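Local atomic coordinates of VlsE1 (Borreliella burgdorferi, PDB entry 1L8W), a protein that is a variable surface lipoprotein of the Lyme disease spirochaete and probably helps it evade the host immune response by antigenic switching. Residues 149-161 against 246-258; 211-224 against 304-316. All blocks are in the same frame, centred on the assembly; numbering follows the deposited sequence.

Interaction 1: 149-161 against 246-258; sequences KVADKASVKGIAK and NPIAAAIGDKDGG
V150 divides its two methyls between the end of helix 247-252 and the turn that follows: CG1 lies 3.5 Å from I252 CG2, and CG2 packs on K255 CG, the two side chains crossing at about a right angle. Next, A151 N donates to I252 O at 2.8 Å, in the carbonyl plane and on a lone pair, and A151 CB rests against A251 O. The carbonyl of I252 ends its helix, just before G253 turns the chain away with positive phi. D152 then caps helix 153-170, its OD1 accepting from S155 N. Within the first turn, K153 CB packs tightly on I252 CD1 at 3.3 Å. V156 faces the partner helix; its CG2 presses on I252 CG1 (3.4 Å), and CG1, anti to the backbone N (chi1 -180°), is carried toward I248 and A251. K157 CG packs on I248 CG2, and A160 CB, also touched by I227 of helix 220-230, ends the row 3.5 Å from I248 CD1. The axes of 153-161 and 247-252 run roughly antiparallel, at 150°. The one hydrogen bond across the contact joins two helix ends through main chain alone, from just before an N-cap to a C-terminal carbonyl; the remaining grip is apolar, centred on I252.

Interaction 2: 211-224 against 304-316; sequences AAGAVSAVSGEQIL and AAESAVRKVLGAI
K311 reaches from helix 294-333 into the turn that joins helix 205-216 to helix 220-230, and its side chain shows how a lysine can serve both apolar and polar neighbours. CB lies 3.8 Å from G220 CA and also borders I223 CD1. With CG placed beside the backbone N (chi1 -77°) and the chain extended beyond it, the aliphatic arm runs across I223 at about a right angle, CD passing 4.0 Å from I223 CD1. CE comes near two backbone carbonyls, and NZ donates to both: to V218 O at 2.6 Å, nearly along the C=O axis, and to V215 O at 2.9 Å, tilted from the carbonyl plane. One ammonium group thus fastens both the last turn of helix 205-216 and the linker after it to helix 294-333.

Apolar contacts extend the interface to both sides of this lysine. V215 straddles the helix surface, CG1 against S307 CB and CG2 3.9 Å from A308 CB, while A304 CB sits against A212. Beyond K311, G220 comes close enough for a CA-H...O contact with K311 O. L224 spreads its methyls over A315 and I316; I163 of helix 153-170 touches both L224 and I316.

Segment 211-216 runs roughly along 304-316, at 21°, whereas 220-224 crosses it at 90°. In this helical bundle the bend between them presents carbonyls that lie beyond a helix's regular bonding; a lysine of the neighbouring helix bridges two of them, and its positive charge would probably be stabilised there.

Together the two contacts illustrate how a largely helical protein joins distant parts of its chain. Interaction 2 is the more buried and lies nearer the centre of the molecule, packing the two helices and connecting turn of 211-224 on the long helix 294-333; interaction 1 is partly buried and joins a helix start to a short helix and the loop after it. Their centres are about 18 Å apart and their segments alternate along the chain. Helices 153-170 and 220-230 link them, since each belongs to one contact and touches the other. Both combine aliphatic packing with bonds to backbone carbonyls, but the donor is a main-chain amide in interaction 1 and a lysine ammonium in interaction 2.

Interaction 1: 149-161 against 246-258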
loop_
_atom_site.group_PDB
_atom_site.type_symbol
_atom_site.label_atom_id
_atom_site.label_comp_id
_atom_site.label_asym_id
_atom_site.label_seq_id
_atom_site.Cartn_x
_atom_site.Cartn_y
_atom_site.Cartn_z
ATOM N N LYS A 149 6.607 -4.681 17.261
ATOM C CA LYS A 149 7.396 -5.630 16.485
ATOM C C LYS A 149 7.870 -5.047 15.156
ATOM O O LYS A 149 7.408 -3.992 14.709
ATOM C CB LYS A 149 6.566 -6.889 16.185
ATOM C CG LYS A 149 6.171 -7.723 17.396
ATOM C CD LYS A 149 5.291 -8.886 16.977
ATOM C CE LYS A 149 4.927 -9.778 18.161
ATOM N NZ LYS A 149 4.037 -10.903 17.750
ATOM N N VAL A 150 8.810 -5.747 14.537
ATOM C CA VAL A 150 9.318 -5.357 13.234
ATOM C C VAL A 150 8.316 -5.970 12.270
ATOM O O VAL A 150 7.868 -7.094 12.486
ATOM C CB VAL A 150 10.702 -5.983 12.929
ATOM C CG1 VAL A 150 11.129 -5.609 11.518
ATOM C CG2 VAL A 150 11.739 -5.510 13.942
ATOM N N ALA A 151 7.948 -5.239 11.226
ATOM C CA ALA A 151 7.007 -5.772 10.253
ATOM C C ALA A 151 7.684 -6.928 9.534
ATOM O O ALA A 151 8.902 -6.945 9.399
ATOM C CB ALA A 151 6.610 -4.695 9.250
ATOM N N ASP A 152 6.890 -7.892 9.085
ATOM C CA ASP A 152 7.421 -9.045 8.366
ATOM C C ASP A 152 7.963 -8.537 7.037
ATOM O O ASP A 152 7.211 -8.026 6.208
ATOM C CB ASP A 152 6.310 -10.077 8.140
ATOM C CG ASP A 152 6.820 -11.362 7.506
ATOM O OD1 ASP A 152 7.061 -11.388 6.279
ATOM O OD2 ASP A 152 6.987 -12.346 8.247
ATOM N N LYS A 153 9.269 -8.672 6.837
ATOM C CA LYS A 153 9.893 -8.185 5.616
ATOM C C LYS A 153 9.449 -8.884 4.338
ATOM O O LYS A 153 9.373 -8.252 3.284
ATOM C CB LYS A 153 11.420 -8.233 5.750
ATOM C CG LYS A 153 11.944 -9.411 6.537
ATOM C CD LYS A 153 13.461 -9.489 6.479
ATOM C CE LYS A 153 13.936 -9.683 5.047
ATOM N NZ LYS A 153 15.421 -9.802 4.935
ATOM N N ALA A 154 9.153 -10.179 4.418
ATOM C CA ALA A 154 8.713 -10.919 3.239
ATOM C C ALA A 154 7.327 -10.447 2.793
ATOM O O ALA A 154 7.012 -10.463 1.603
ATOM C CB ALA A 154 8.687 -12.420 3.533
ATOM N N SER A 155 6.497 -10.042 3.749
ATOM C CA SER A 155 5.159 -9.542 3.435
ATOM C C SER A 155 5.280 -8.131 2.849
ATOM O O SER A 155 4.638 -7.807 1.848
ATOM C CB SER A 155 4.294 -9.497 4.701
ATOM O OG SER A 155 3.008 -8.974 4.434
ATOM N N VAL A 156 6.112 -7.302 3.479
ATOM C CA VAL A 156 6.329 -5.926 3.027
ATOM C C VAL A 156 6.859 -5.882 1.601
ATOM O O VAL A 156 6.227 -5.319 0.710
ATOM C CB VAL A 156 7.352 -5.173 3.927
ATOM C CG1 VAL A 156 7.531 -3.759 3.427
ATOM C CG2 VAL A 156 6.887 -5.153 5.371
ATOM N N LYS A 157 8.022 -6.490 1.388
ATOM C CA LYS A 157 8.652 -6.497 0.070
ATOM C C LYS A 157 7.823 -7.189 -0.985
ATOM O O LYS A 157 7.816 -6.767 -2.147
ATOM C CB LYS A 157 10.035 -7.148 0.130
ATOM C CG LYS A 157 11.069 -6.332 0.871
ATOM C CD LYS A 157 12.468 -6.819 0.544
ATOM C CE LYS A 157 12.665 -8.262 0.964
ATOM N NZ LYS A 157 12.397 -8.420 2.421
ATOM N N GLY A 158 7.134 -8.258 -0.587
ATOM C CA GLY A 158 6.303 -8.981 -1.531
ATOM C C GLY A 158 5.098 -8.165 -1.950
ATOM O O GLY A 158 4.703 -8.160 -3.115
ATOM N N ILE A 159 4.496 -7.466 -0.998
ATOM C CA ILE A 159 3.336 -6.659 -1.331
ATOM C C ILE A 159 3.774 -5.554 -2.287
ATOM O O ILE A 159 3.085 -5.261 -3.264
ATOM C CB ILE A 159 2.686 -6.082 -0.053
ATOM C CG1 ILE A 159 2.031 -7.222 0.738
ATOM C CG2 ILE A 159 1.631 -5.030 -0.402
ATOM C CD1 ILE A 159 1.366 -6.772 2.018
ATOM N N ALA A 160 4.937 -4.964 -2.013
ATOM C CA ALA A 160 5.474 -3.897 -2.860
ATOM C C ALA A 160 5.792 -4.411 -4.270
ATOM O O ALA A 160 5.403 -3.803 -5.276
ATOM C CB ALA A 160 6.731 -3.310 -2.220
ATOM N N LYS A 161 6.488 -5.542 -4.341
ATOM C CA LYS A 161 6.856 -6.112 -5.622
ATOM C C LYS A 161 5.612 -6.466 -6.412
ATOM O O LYS A 161 5.567 -6.284 -7.630
ATOM C CB LYS A 161 7.729 -7.353 -5.425
ATOM C CG LYS A 161 8.110 -8.041 -6.720
ATOM C CD LYS A 161 9.040 -9.208 -6.461
ATOM C CE LYS A 161 9.427 -9.906 -7.757
ATOM N NZ LYS A 161 10.366 -11.033 -7.506
ATOM N N ASN A 246 13.705 4.757 2.079
ATOM C CA ASN A 246 12.608 4.415 1.182
ATOM C C ASN A 246 11.441 3.884 2.015
ATOM O O ASN A 246 11.643 3.374 3.114
ATOM C CB ASN A 246 13.072 3.385 0.139
ATOM C CG ASN A 246 13.488 2.059 0.762
ATOM O OD1 ASN A 246 12.649 1.293 1.237
ATOM N ND2 ASN A 246 14.787 1.785 0.760
ATOM N N PRO A 247 10.200 4.003 1.513
ATOM C CA PRO A 247 9.064 3.509 2.300
ATOM C C PRO A 247 9.081 2.018 2.701
ATOM O O PRO A 247 8.511 1.648 3.738
ATOM C CB PRO A 247 7.847 3.907 1.451
ATOM C CG PRO A 247 8.381 4.036 0.074
ATOM C CD PRO A 247 9.752 4.627 0.255
ATOM N N ILE A 248 9.731 1.171 1.900
ATOM C CA ILE A 248 9.825 -0.256 2.218
ATOM C C ILE A 248 10.705 -0.465 3.457
ATOM O O ILE A 248 10.338 -1.198 4.377
ATOM C CB ILE A 248 10.396 -1.068 1.016
ATOM C CG1 ILE A 248 9.374 -1.085 -0.126
ATOM C CG2 ILE A 248 10.742 -2.497 1.441
ATOM C CD1 ILE A 248 9.839 -1.834 -1.353
ATOM N N ALA A 249 11.852 0.202 3.494
ATOM C CA ALA A 249 12.761 0.091 4.628
ATOM C C ALA A 249 12.135 0.674 5.895
ATOM O O ALA A 249 12.384 0.193 7.012
ATOM C CB ALA A 249 14.060 0.815 4.318
ATOM N N ALA A 250 11.327 1.716 5.719
ATOM C CA ALA A 250 10.670 2.372 6.847
ATOM C C ALA A 250 9.532 1.520 7.383
ATOM O O ALA A 250 9.359 1.416 8.598
ATOM C CB ALA A 250 10.148 3.768 6.432
ATOM N N ALA A 251 8.762 0.912 6.483
ATOM C CA ALA A 251 7.629 0.062 6.870
ATOM C C ALA A 251 8.057 -1.189 7.658
ATOM O O ALA A 251 7.436 -1.534 8.658
ATOM C CB ALA A 251 6.828 -0.344 5.627
ATOM N N ILE A 252 9.107 -1.874 7.212
ATOM C CA ILE A 252 9.570 -3.048 7.943
ATOM C C ILE A 252 10.055 -2.603 9.317
ATOM O O ILE A 252 9.689 -3.198 10.337
ATOM C CB ILE A 252 10.709 -3.782 7.195
ATOM C CG1 ILE A 252 10.159 -4.393 5.904
ATOM C CG2 ILE A 252 11.326 -4.859 8.104
ATOM C CD1 ILE A 252 11.204 -5.008 4.995
ATOM N N GLY A 253 10.879 -1.557 9.355
ATOM C CA GLY A 253 11.361 -1.064 10.637
ATOM C C GLY A 253 12.576 -1.749 11.252
ATOM O O GLY A 253 13.134 -2.708 10.699
ATOM N N ASP A 254 12.955 -1.254 12.429
ATOM C CA ASP A 254 14.116 -1.722 13.185
ATOM C C ASP A 254 13.762 -1.895 14.669
ATOM O O ASP A 254 12.843 -1.257 15.168
ATOM C CB ASP A 254 15.242 -0.690 13.007
ATOM C CG ASP A 254 16.461 -0.976 13.862
ATOM O OD1 ASP A 254 16.388 -0.778 15.095
ATOM O OD2 ASP A 254 17.496 -1.392 13.293
ATOM N N LYS A 255 14.497 -2.755 15.371
ATOM C CA LYS A 255 14.227 -3.004 16.789
ATOM C C LYS A 255 14.547 -1.846 17.733
ATOM O O LYS A 255 13.897 -1.707 18.770
ATOM C CB LYS A 255 14.961 -4.264 17.267
ATOM C CG LYS A 255 14.521 -5.550 16.565
ATOM C CD LYS A 255 14.858 -6.793 17.377
ATOM C CE LYS A 255 14.027 -6.856 18.663
ATOM N NZ LYS A 255 14.313 -8.069 19.502
ATOM N N ASP A 256 15.534 -1.017 17.393
ATOM C CA ASP A 256 15.881 0.113 18.257
ATOM C C ASP A 256 14.818 1.202 18.230
ATOM O O ASP A 256 14.824 2.108 19.065
ATOM C CB ASP A 256 17.226 0.731 17.863
ATOM C CG ASP A 256 18.398 -0.163 18.197
ATOM O OD1 ASP A 256 18.245 -1.021 19.094
ATOM O OD2 ASP A 256 19.472 0.001 17.572
ATOM N N GLY A 257 13.904 1.116 17.273
ATOM C CA GLY A 257 12.865 2.120 17.184
ATOM C C GLY A 257 13.470 3.463 16.837
ATOM O O GLY A 257 14.624 3.541 16.409
ATOM N N GLY A 258 12.699 4.528 17.030
ATOM C CA GLY A 258 13.198 5.849 16.713
ATOM C C GLY A 258 12.100 6.891 16.725
ATOM O O GLY A 258 10.936 6.577 16.978
#

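Interaction 2: 211-224 against 304-316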
loop_
_atom_site.group_PDB
_atom_site.type_symbol
_atom_site.label_atom_id
_atom_site.label_comp_id
_atom_site.label_asym_id
_atom_site.label_seq_id
_atom_site.Cartn_x
_atom_site.Cartn_y
_atom_site.Cartn_z
ATOM N N ALA A 211 0.803 11.502 10.775
ATOM C CA ALA A 211 0.623 10.360 9.877
ATOM C C ALA A 211 -0.647 10.524 9.063
ATOM O O ALA A 211 -0.663 10.235 7.867
ATOM C CB ALA A 211 0.568 9.056 10.678
ATOM N N ALA A 212 -1.720 10.975 9.708
ATOM C CA ALA A 212 -2.959 11.181 8.979
ATOM C C ALA A 212 -2.817 12.367 8.003
ATOM O O ALA A 212 -3.330 12.325 6.887
ATOM C CB ALA A 212 -4.100 11.425 9.949
ATOM N N GLY A 213 -2.110 13.416 8.424
ATOM C CA GLY A 213 -1.921 14.584 7.572
ATOM C C GLY A 213 -1.157 14.239 6.312
ATOM O O GLY A 213 -1.520 14.665 5.217
ATOM N N ALA A 214 -0.097 13.450 6.471
ATOM C CA ALA A 214 0.729 13.012 5.356
ATOM C C ALA A 214 -0.134 12.256 4.346
ATOM O O ALA A 214 -0.023 12.462 3.132
ATOM C CB ALA A 214 1.863 12.109 5.874
ATOM N N VAL A 215 -0.993 11.378 4.854
ATOM C CA VAL A 215 -1.889 10.596 4.011
ATOM C C VAL A 215 -2.948 11.489 3.355
ATOM O O VAL A 215 -3.332 11.267 2.206
ATOM C CB VAL A 215 -2.600 9.484 4.840
ATOM C CG1 VAL A 215 -3.724 8.829 4.025
ATOM C CG2 VAL A 215 -1.591 8.448 5.277
ATOM N N SER A 216 -3.416 12.502 4.073
ATOM C CA SER A 216 -4.438 13.382 3.511
ATOM C C SER A 216 -3.891 14.246 2.389
ATOM O O SER A 216 -4.610 14.560 1.435
ATOM C CB SER A 216 -5.033 14.293 4.589
ATOM O OG SER A 216 -4.085 15.250 5.036
ATOM N N ALA A 217 -2.616 14.610 2.510
ATOM C CA ALA A 217 -1.923 15.472 1.552
ATOM C C ALA A 217 -1.518 14.846 0.218
ATOM O O ALA A 217 -0.900 15.516 -0.615
ATOM C CB ALA A 217 -0.689 16.067 2.221
ATOM N N VAL A 218 -1.850 13.576 0.006
ATOM C CA VAL A 218 -1.487 12.910 -1.244
ATOM C C VAL A 218 -2.625 12.047 -1.789
ATOM O O VAL A 218 -3.478 11.579 -1.036
ATOM C CB VAL A 218 -0.232 12.031 -1.053
ATOM C CG1 VAL A 218 0.947 12.898 -0.626
ATOM C CG2 VAL A 218 -0.507 10.946 -0.012
ATOM N N SER A 219 -2.647 11.846 -3.105
ATOM C CA SER A 219 -3.697 11.043 -3.709
ATOM C C SER A 219 -3.269 9.571 -3.697
ATOM O O SER A 219 -2.157 9.241 -3.285
ATOM C CB SER A 219 -3.977 11.531 -5.144
ATOM O OG SER A 219 -2.918 11.214 -6.043
ATOM N N GLY A 220 -4.155 8.690 -4.139
ATOM C CA GLY A 220 -3.829 7.275 -4.170
ATOM C C GLY A 220 -2.744 6.991 -5.187
ATOM O O GLY A 220 -1.841 6.192 -4.931
ATOM N N GLU A 221 -2.837 7.642 -6.346
ATOM C CA GLU A 221 -1.845 7.471 -7.404
ATOM C C GLU A 221 -0.440 7.762 -6.878
ATOM O O GLU A 221 0.490 6.973 -7.079
ATOM C CB GLU A 221 -2.135 8.407 -8.578
ATOM C CG GLU A 221 -3.449 8.157 -9.293
ATOM C CD GLU A 221 -4.649 8.342 -8.382
ATOM O OE1 GLU A 221 -4.703 9.370 -7.674
ATOM O OE2 GLU A 221 -5.539 7.464 -8.379
ATOM N N GLN A 222 -0.289 8.894 -6.194
ATOM C CA GLN A 222 1.007 9.290 -5.646
ATOM C C GLN A 222 1.565 8.269 -4.665
ATOM O O GLN A 222 2.755 7.973 -4.687
ATOM C CB GLN A 222 0.898 10.661 -4.968
ATOM C CG GLN A 222 0.731 11.816 -5.935
ATOM C CD GLN A 222 0.587 13.146 -5.218
ATOM O OE1 GLN A 222 -0.478 13.476 -4.704
ATOM N NE2 GLN A 222 1.675 13.908 -5.163
ATOM N N ILE A 223 0.709 7.741 -3.796
ATOM C CA ILE A 223 1.142 6.733 -2.832
ATOM C C ILE A 223 1.522 5.452 -3.586
ATOM O O ILE A 223 2.476 4.766 -3.224
ATOM C CB ILE A 223 0.029 6.419 -1.810
ATOM C CG1 ILE A 223 -0.360 7.696 -1.057
ATOM C CG2 ILE A 223 0.522 5.395 -0.816
ATOM C CD1 ILE A 223 -1.647 7.581 -0.247
ATOM N N LEU A 224 0.775 5.152 -4.643
ATOM C CA LEU A 224 1.024 3.975 -5.465
ATOM C C LEU A 224 2.402 4.099 -6.109
ATOM O O LEU A 224 3.207 3.169 -6.062
ATOM C CB LEU A 224 -0.035 3.864 -6.568
ATOM C CG LEU A 224 -0.707 2.509 -6.835
ATOM C CD1 LEU A 224 -1.320 2.528 -8.228
ATOM C CD2 LEU A 224 0.297 1.377 -6.731
ATOM N N ALA A 304 -5.505 6.861 9.489
ATOM C CA ALA A 304 -4.473 7.076 8.483
ATOM C C ALA A 304 -4.109 5.805 7.734
ATOM O O ALA A 304 -4.060 5.785 6.504
ATOM C CB ALA A 304 -3.222 7.666 9.145
ATOM N N ALA A 305 -3.832 4.748 8.486
ATOM C CA ALA A 305 -3.461 3.467 7.907
ATOM C C ALA A 305 -4.584 3.001 6.996
ATOM O O ALA A 305 -4.351 2.554 5.870
ATOM C CB ALA A 305 -3.218 2.439 9.023
ATOM N N GLU A 306 -5.812 3.120 7.489
ATOM C CA GLU A 306 -6.973 2.707 6.710
ATOM C C GLU A 306 -7.137 3.573 5.471
ATOM O O GLU A 306 -7.352 3.056 4.369
ATOM C CB GLU A 306 -8.223 2.735 7.592
ATOM C CG GLU A 306 -8.214 1.607 8.630
ATOM C CD GLU A 306 -9.325 1.712 9.647
ATOM O OE1 GLU A 306 -10.321 2.430 9.388
ATOM O OE2 GLU A 306 -9.204 1.059 10.707
ATOM N N SER A 307 -7.029 4.886 5.626
ATOM C CA SER A 307 -7.147 5.744 4.449
ATOM C C SER A 307 -5.996 5.470 3.485
ATOM O O SER A 307 -6.198 5.425 2.276
ATOM C CB SER A 307 -7.148 7.216 4.848
ATOM O OG SER A 307 -8.379 7.543 5.454
ATOM N N ALA A 308 -4.791 5.291 4.021
ATOM C CA ALA A 308 -3.635 5.010 3.173
ATOM C C ALA A 308 -3.889 3.758 2.329
ATOM O O ALA A 308 -3.650 3.749 1.120
ATOM C CB ALA A 308 -2.381 4.814 4.023
ATOM N N VAL A 309 -4.368 2.694 2.962
ATOM C CA VAL A 309 -4.623 1.482 2.203
ATOM C C VAL A 309 -5.802 1.632 1.233
ATOM O O VAL A 309 -5.713 1.218 0.078
ATOM C CB VAL A 309 -4.839 0.271 3.126
ATOM C CG1 VAL A 309 -5.892 0.594 4.166
ATOM C CG2 VAL A 309 -5.248 -0.935 2.296
ATOM N N ARG A 310 -6.897 2.238 1.678
ATOM C CA ARG A 310 -8.036 2.432 0.791
ATOM C C ARG A 310 -7.630 3.250 -0.437
ATOM O O ARG A 310 -8.123 3.001 -1.538
ATOM C CB ARG A 310 -9.188 3.135 1.515
ATOM C CG ARG A 310 -9.962 2.270 2.503
ATOM C CD ARG A 310 -11.256 2.949 2.927
ATOM N NE ARG A 310 -11.021 4.141 3.738
ATOM C CZ ARG A 310 -11.172 4.194 5.059
ATOM N NH1 ARG A 310 -11.565 3.122 5.734
ATOM N NH2 ARG A 310 -10.929 5.319 5.706
ATOM N N LYS A 311 -6.742 4.231 -0.255
ATOM C CA LYS A 311 -6.294 5.057 -1.379
ATOM C C LYS A 311 -5.437 4.250 -2.360
ATOM O O LYS A 311 -5.603 4.354 -3.580
ATOM C CB LYS A 311 -5.489 6.277 -0.894
ATOM C CG LYS A 311 -6.322 7.413 -0.320
ATOM C CD LYS A 311 -5.469 8.677 -0.083
ATOM C CE LYS A 311 -6.361 9.860 0.309
ATOM N NZ LYS A 311 -5.592 11.123 0.455
ATOM N N VAL A 312 -4.509 3.458 -1.836
ATOM C CA VAL A 312 -3.649 2.650 -2.700
ATOM C C VAL A 312 -4.418 1.572 -3.488
ATOM O O VAL A 312 -4.239 1.438 -4.703
ATOM C CB VAL A 312 -2.509 2.005 -1.882
ATOM C CG1 VAL A 312 -3.052 1.503 -0.585
ATOM C CG2 VAL A 312 -1.889 0.855 -2.649
ATOM N N LEU A 313 -5.290 0.833 -2.814
ATOM C CA LEU A 313 -6.070 -0.222 -3.471
ATOM C C LEU A 313 -7.080 0.339 -4.467
ATOM O O LEU A 313 -7.369 -0.279 -5.486
ATOM C CB LEU A 313 -6.811 -1.063 -2.432
ATOM C CG LEU A 313 -5.966 -1.844 -1.433
ATOM C CD1 LEU A 313 -6.875 -2.720 -0.580
ATOM C CD2 LEU A 313 -4.970 -2.699 -2.184
ATOM N N GLY A 314 -7.637 1.499 -4.153
ATOM C CA GLY A 314 -8.579 2.122 -5.061
ATOM C C GLY A 314 -7.856 2.537 -6.331
ATOM O O GLY A 314 -8.395 2.404 -7.427
ATOM N N ALA A 315 -6.626 3.024 -6.197
ATOM C CA ALA A 315 -5.864 3.437 -7.370
ATOM C C ALA A 315 -5.489 2.210 -8.221
ATOM O O ALA A 315 -5.467 2.274 -9.454
ATOM C CB ALA A 315 -4.604 4.214 -6.939
ATOM N N ILE A 316 -5.198 1.093 -7.558
ATOM C CA ILE A 316 -4.851 -0.133 -8.263
ATOM C C ILE A 316 -6.082 -0.551 -9.057
ATOM O O ILE A 316 -5.983 -0.947 -10.220
ATOM C CB ILE A 316 -4.439 -1.257 -7.275
ATOM C CG1 ILE A 316 -3.069 -0.936 -6.661
ATOM C CG2 ILE A 316 -4.391 -2.597 -7.991
ATOM C CD1 ILE A 316 -2.597 -1.955 -5.638
#